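Local coordinates for protein malate dehydrogenase (Aeropyrum pernix, PDB 2D4A) that catalyses the reversible oxidation of (S)-malate to oxaloacetate, using either NAD or NADP as the cofactor, at residues B[24-37]-B[54-66]. Residues are numbered along the deposited sequence; the frame is centred on the assembly and turned at random.
Sequences DDLLLIARTPGKPQ and IRISGSNSYEDMR
L26 to I29 pair in parallel with I56 to S59, the two short strand axes inclined by 20°, through backbone bonds that begin with L26 N to R55 O (3.0 Å) and continue through L28, which gives its N-H to S57 O and receives that of S59. The pairing joins the two strands of a beta-alpha-beta unit, linked through helix 35-50, in the Rossmann-type NAD-binding domain; A30 lies beside A7, a probable NADP-binding residue. Just before the strands, D25 adds its side chain: with CG anti to the carbonyl carbon (chi1 -63°) the carboxylate swings toward R55, and OD1 accepts R55 N at 2.9 Å from above its plane. With an alanine at this position the R55 N-H is likely to lose this acceptor, leaving the chain before I56 less firmly tied. G58 suits its place since a side chain would run into the backbone of P36 and Q37. On the face that carries L27, S57, I29 and S59, I29 lays CG2 over the Y62 ring, 4.0 Å from its centroid, a CH-pi contact, while CD1 reaches M65 CB at 3.9 Å. S59 OG accepts S61 N, an ST turn, and donates to D64 OD2. Polar bonds thus set the register, while I29, Y62 and M65 add apolar packing.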
loop_
_atom_site.group_PDB
_atom_site.type_symbol
_atom_site.label_atom_id
_atom_site.label_comp_id
_atom_site.label_asym_id
_atom_site.label_seq_id
_atom_site.Cartn_x
_atom_site.Cartn_y
_atom_site.Cartn_z
ATOM N N ASP B 24 8.569 2.848 -9.528
ATOM C CA ASP B 24 9.081 3.345 -10.793
ATOM C C ASP B 24 9.235 2.139 -11.692
ATOM O O ASP B 24 8.885 1.028 -11.303
ATOM C CB ASP B 24 10.433 4.038 -10.523
ATOM C CG ASP B 24 11.136 4.519 -11.780
ATOM O OD1 ASP B 24 10.505 4.548 -12.864
ATOM O OD2 ASP B 24 12.332 4.885 -11.667
ATOM N N ASP B 25 9.726 2.349 -12.902
ATOM C CA ASP B 25 9.924 1.228 -13.796
ATOM C C ASP B 25 11.214 0.576 -13.362
ATOM O O ASP B 25 12.072 1.229 -12.763
ATOM C CB ASP B 25 10.044 1.696 -15.240
ATOM C CG ASP B 25 8.785 2.364 -15.733
ATOM O OD1 ASP B 25 7.681 2.015 -15.239
ATOM O OD2 ASP B 25 8.890 3.225 -16.634
ATOM N N LEU B 26 11.355 -0.715 -13.632
ATOM C CA LEU B 26 12.591 -1.377 -13.248
ATOM C C LEU B 26 13.093 -2.282 -14.362
ATOM O O LEU B 26 12.318 -2.985 -14.999
ATOM C CB LEU B 26 12.414 -2.125 -11.913
ATOM C CG LEU B 26 11.645 -3.435 -11.786
ATOM C CD1 LEU B 26 11.275 -3.668 -10.332
ATOM C CD2 LEU B 26 10.408 -3.375 -12.631
ATOM N N LEU B 27 14.400 -2.207 -14.612
ATOM C CA LEU B 27 15.071 -2.967 -15.664
ATOM C C LEU B 27 16.101 -3.943 -15.088
ATOM O O LEU B 27 17.001 -3.537 -14.355
ATOM C CB LEU B 27 15.765 -1.986 -16.621
ATOM C CG LEU B 27 16.522 -2.405 -17.890
ATOM C CD1 LEU B 27 17.996 -2.115 -17.734
ATOM C CD2 LEU B 27 16.266 -3.866 -18.202
ATOM N N LEU B 28 15.962 -5.225 -15.428
ATOM C CA LEU B 28 16.874 -6.272 -14.964
ATOM C C LEU B 28 17.989 -6.560 -15.966
ATOM O O LEU B 28 17.720 -6.795 -17.144
ATOM C CB LEU B 28 16.133 -7.595 -14.747
ATOM C CG LEU B 28 15.221 -7.890 -13.561
ATOM C CD1 LEU B 28 15.994 -7.664 -12.285
ATOM C CD2 LEU B 28 13.984 -7.023 -13.617
ATOM N N ILE B 29 19.235 -6.569 -15.500
ATOM C CA ILE B 29 20.362 -6.889 -16.371
ATOM C C ILE B 29 21.241 -7.970 -15.730
ATOM O O ILE B 29 21.540 -7.916 -14.533
ATOM C CB ILE B 29 21.228 -5.643 -16.685
ATOM C CG1 ILE B 29 20.374 -4.568 -17.362
ATOM C CG2 ILE B 29 22.371 -6.019 -17.623
ATOM C CD1 ILE B 29 21.122 -3.263 -17.634
ATOM N N ALA B 30 21.634 -8.976 -16.532
ATOM C CA ALA B 30 22.491 -10.077 -16.123
ATOM C C ALA B 30 23.171 -10.647 -17.365
ATOM O O ALA B 30 22.646 -10.555 -18.474
ATOM C CB ALA B 30 21.675 -11.153 -15.411
ATOM N N ARG B 31 24.341 -11.236 -17.158
ATOM C CA ARG B 31 25.143 -11.804 -18.228
ATOM C C ARG B 31 24.510 -12.994 -18.937
ATOM O O ARG B 31 24.522 -13.079 -20.164
ATOM C CB ARG B 31 26.520 -12.185 -17.666
ATOM C CG ARG B 31 26.459 -12.962 -16.336
ATOM C CD ARG B 31 27.457 -12.425 -15.290
ATOM N NE ARG B 31 27.009 -11.199 -14.621
ATOM C CZ ARG B 31 25.956 -11.129 -13.810
ATOM N NH1 ARG B 31 25.229 -12.210 -13.561
ATOM N NH2 ARG B 31 25.633 -9.978 -13.241
ATOM N N THR B 32 23.951 -13.915 -18.164
ATOM C CA THR B 32 23.329 -15.105 -18.737
ATOM C C THR B 32 22.186 -14.740 -19.680
ATOM O O THR B 32 21.256 -14.031 -19.301
ATOM C CB THR B 32 22.787 -16.021 -17.629
ATOM O OG1 THR B 32 23.861 -16.390 -16.752
ATOM C CG2 THR B 32 22.172 -17.265 -18.226
ATOM N N PRO B 33 22.372 -15.146 -20.990
ATOM C CA PRO B 33 21.328 -14.880 -21.982
ATOM C C PRO B 33 19.990 -15.568 -21.705
ATOM O O PRO B 33 19.946 -16.745 -21.344
ATOM C CB PRO B 33 21.975 -15.327 -23.291
ATOM C CG PRO B 33 22.886 -16.423 -22.865
ATOM C CD PRO B 33 23.493 -15.893 -21.586
ATOM N N GLY B 34 18.908 -14.806 -21.861
ATOM C CA GLY B 34 17.570 -15.327 -21.639
ATOM C C GLY B 34 17.114 -15.376 -20.192
ATOM O O GLY B 34 15.914 -15.399 -19.931
ATOM N N LYS B 35 18.062 -15.384 -19.255
ATOM C CA LYS B 35 17.758 -15.448 -17.823
ATOM C C LYS B 35 16.963 -14.230 -17.357
ATOM O O LYS B 35 15.870 -14.366 -16.808
ATOM C CB LYS B 35 19.061 -15.556 -17.022
ATOM C CG LYS B 35 18.965 -16.291 -15.690
ATOM C CD LYS B 35 18.000 -15.640 -14.720
ATOM C CE LYS B 35 17.855 -16.457 -13.435
ATOM N NZ LYS B 35 19.085 -16.400 -12.601
ATOM N N PRO B 36 17.501 -13.016 -17.573
ATOM C CA PRO B 36 16.787 -11.808 -17.149
ATOM C C PRO B 36 15.462 -11.547 -17.884
ATOM O O PRO B 36 14.509 -11.042 -17.294
ATOM C CB PRO B 36 17.833 -10.701 -17.347
ATOM C CG PRO B 36 18.654 -11.207 -18.474
ATOM C CD PRO B 36 18.804 -12.676 -18.173
ATOM N N GLN B 37 15.402 -11.898 -19.162
ATOM C CA GLN B 37 14.180 -11.708 -19.930
ATOM C C GLN B 37 13.123 -12.721 -19.447
ATOM O O GLN B 37 11.947 -12.391 -19.308
ATOM C CB GLN B 37 14.477 -11.869 -21.436
ATOM C CG GLN B 37 15.480 -10.826 -21.995
ATOM C CD GLN B 37 16.903 -11.354 -22.173
ATOM O OE1 GLN B 37 17.377 -12.190 -21.407
ATOM N NE2 GLN B 37 17.594 -10.844 -23.181
ATOM N N ILE B 54 3.461 -0.523 -14.072
ATOM C CA ILE B 54 4.857 -0.122 -14.343
ATOM C C ILE B 54 5.424 -0.943 -15.470
ATOM O O ILE B 54 4.845 -1.995 -15.813
ATOM C CB ILE B 54 5.720 -0.179 -13.080
ATOM C CG1 ILE B 54 5.861 -1.573 -12.504
ATOM C CG2 ILE B 54 5.253 0.795 -12.006
ATOM C CD1 ILE B 54 6.843 -1.708 -11.346
ATOM N N ARG B 55 6.619 -0.627 -15.935
ATOM C CA ARG B 55 7.321 -1.423 -16.935
ATOM C C ARG B 55 8.354 -2.312 -16.218
ATOM O O ARG B 55 9.072 -1.819 -15.305
ATOM C CB ARG B 55 8.008 -0.588 -17.992
ATOM C CG ARG B 55 7.162 0.340 -18.822
ATOM C CD ARG B 55 7.968 1.066 -19.900
ATOM N NE ARG B 55 8.459 0.178 -20.935
ATOM C CZ ARG B 55 9.126 0.529 -22.019
ATOM N NH1 ARG B 55 9.405 1.801 -22.278
ATOM N NH2 ARG B 55 9.538 -0.407 -22.881
ATOM N N ILE B 56 8.551 -3.512 -16.813
ATOM C CA ILE B 56 9.554 -4.424 -16.283
ATOM C C ILE B 56 10.254 -5.087 -17.469
ATOM O O ILE B 56 9.613 -5.693 -18.324
ATOM C CB ILE B 56 8.961 -5.521 -15.390
ATOM C CG1 ILE B 56 8.188 -4.913 -14.230
ATOM C CG2 ILE B 56 10.090 -6.383 -14.839
ATOM C CD1 ILE B 56 6.976 -5.688 -13.832
ATOM N N SER B 57 11.574 -4.976 -17.507
ATOM C CA SER B 57 12.342 -5.546 -18.598
ATOM C C SER B 57 13.570 -6.290 -18.125
ATOM O O SER B 57 14.051 -6.092 -17.009
ATOM C CB SER B 57 12.793 -4.449 -19.549
ATOM O OG SER B 57 11.696 -3.653 -19.948
ATOM N N GLY B 58 14.082 -7.136 -19.008
ATOM C CA GLY B 58 15.273 -7.905 -18.712
ATOM C C GLY B 58 16.182 -7.775 -19.910
ATOM O O GLY B 58 15.713 -7.876 -21.039
ATOM N N SER B 59 17.470 -7.547 -19.682
ATOM C CA SER B 59 18.394 -7.398 -20.793
ATOM C C SER B 59 19.783 -7.979 -20.535
ATOM O O SER B 59 20.181 -8.183 -19.389
ATOM C CB SER B 59 18.511 -5.921 -21.144
ATOM O OG SER B 59 19.365 -5.737 -22.244
ATOM N N ASN B 60 20.516 -8.268 -21.608
ATOM C CA ASN B 60 21.874 -8.795 -21.470
ATOM C C ASN B 60 22.841 -7.717 -21.892
ATOM O O ASN B 60 24.055 -7.914 -21.907
ATOM C CB ASN B 60 22.095 -10.001 -22.369
ATOM C CG ASN B 60 21.310 -11.192 -21.932
ATOM O OD1 ASN B 60 21.342 -11.576 -20.767
ATOM N ND2 ASN B 60 20.598 -11.798 -22.863
ATOM N N SER B 61 22.280 -6.568 -22.235
ATOM C CA SER B 61 23.065 -5.451 -22.701
ATOM C C SER B 61 23.214 -4.344 -21.659
ATOM O O SER B 61 22.291 -3.565 -21.441
ATOM C CB SER B 61 22.417 -4.908 -23.965
ATOM O OG SER B 61 23.094 -3.754 -24.407
ATOM N N TYR B 62 24.383 -4.273 -21.024
ATOM C CA TYR B 62 24.643 -3.263 -19.995
ATOM C C TYR B 62 24.457 -1.826 -20.442
ATOM O O TYR B 62 24.446 -0.914 -19.613
ATOM C CB TYR B 62 26.056 -3.417 -19.436
ATOM C CG TYR B 62 26.237 -4.649 -18.597
ATOM C CD1 TYR B 62 25.885 -4.662 -17.250
ATOM C CD2 TYR B 62 26.722 -5.815 -19.158
ATOM C CE1 TYR B 62 26.014 -5.818 -16.489
ATOM C CE2 TYR B 62 26.854 -6.969 -18.414
ATOM C CZ TYR B 62 26.501 -6.971 -17.088
ATOM O OH TYR B 62 26.626 -8.135 -16.371
ATOM N N GLU B 63 24.331 -1.616 -21.746
ATOM C CA GLU B 63 24.134 -0.272 -22.273
ATOM C C GLU B 63 22.701 0.189 -22.053
ATOM O O GLU B 63 22.385 1.360 -22.240
ATOM C CB GLU B 63 24.453 -0.236 -23.764
ATOM C CG GLU B 63 25.927 -0.199 -24.076
ATOM C CD GLU B 63 26.330 -1.281 -25.047
ATOM O OE1 GLU B 63 27.165 -0.994 -25.944
ATOM O OE2 GLU B 63 25.820 -2.422 -24.901
ATOM N N ASP B 64 21.834 -0.731 -21.646
ATOM C CA ASP B 64 20.445 -0.378 -21.412
ATOM C C ASP B 64 20.171 0.183 -20.030
ATOM O O ASP B 64 19.014 0.261 -19.636
ATOM C CB ASP B 64 19.536 -1.580 -21.630
ATOM C CG ASP B 64 19.597 -2.096 -23.038
ATOM O OD1 ASP B 64 19.924 -1.303 -23.945
ATOM O OD2 ASP B 64 19.306 -3.286 -23.247
ATOM N N MET B 65 21.216 0.570 -19.299
ATOM C CA MET B 65 21.039 1.116 -17.956
ATOM C C MET B 65 21.232 2.623 -17.917
ATOM O O MET B 65 21.188 3.223 -16.846
ATOM C CB MET B 65 22.020 0.466 -16.964
ATOM C CG MET B 65 23.417 1.109 -16.934
ATOM S SD MET B 65 24.589 0.533 -15.633
ATOM C CE MET B 65 25.524 -0.737 -16.509
ATOM N N ARG B 66 21.457 3.238 -19.074
ATOM C CA ARG B 66 21.664 4.684 -19.112
ATOM C C ARG B 66 20.340 5.394 -18.855
ATOM O O ARG B 66 19.299 5.007 -19.382
ATOM C CB ARG B 66 22.225 5.100 -20.466
ATOM C CG ARG B 66 21.230 4.963 -21.577
ATOM C CD ARG B 66 21.896 4.560 -22.857
ATOM N NE ARG B 66 20.887 4.205 -23.841
ATOM C CZ ARG B 66 21.150 3.635 -25.006
ATOM N NH1 ARG B 66 22.405 3.349 -25.337
ATOM N NH2 ARG B 66 20.154 3.349 -25.833
#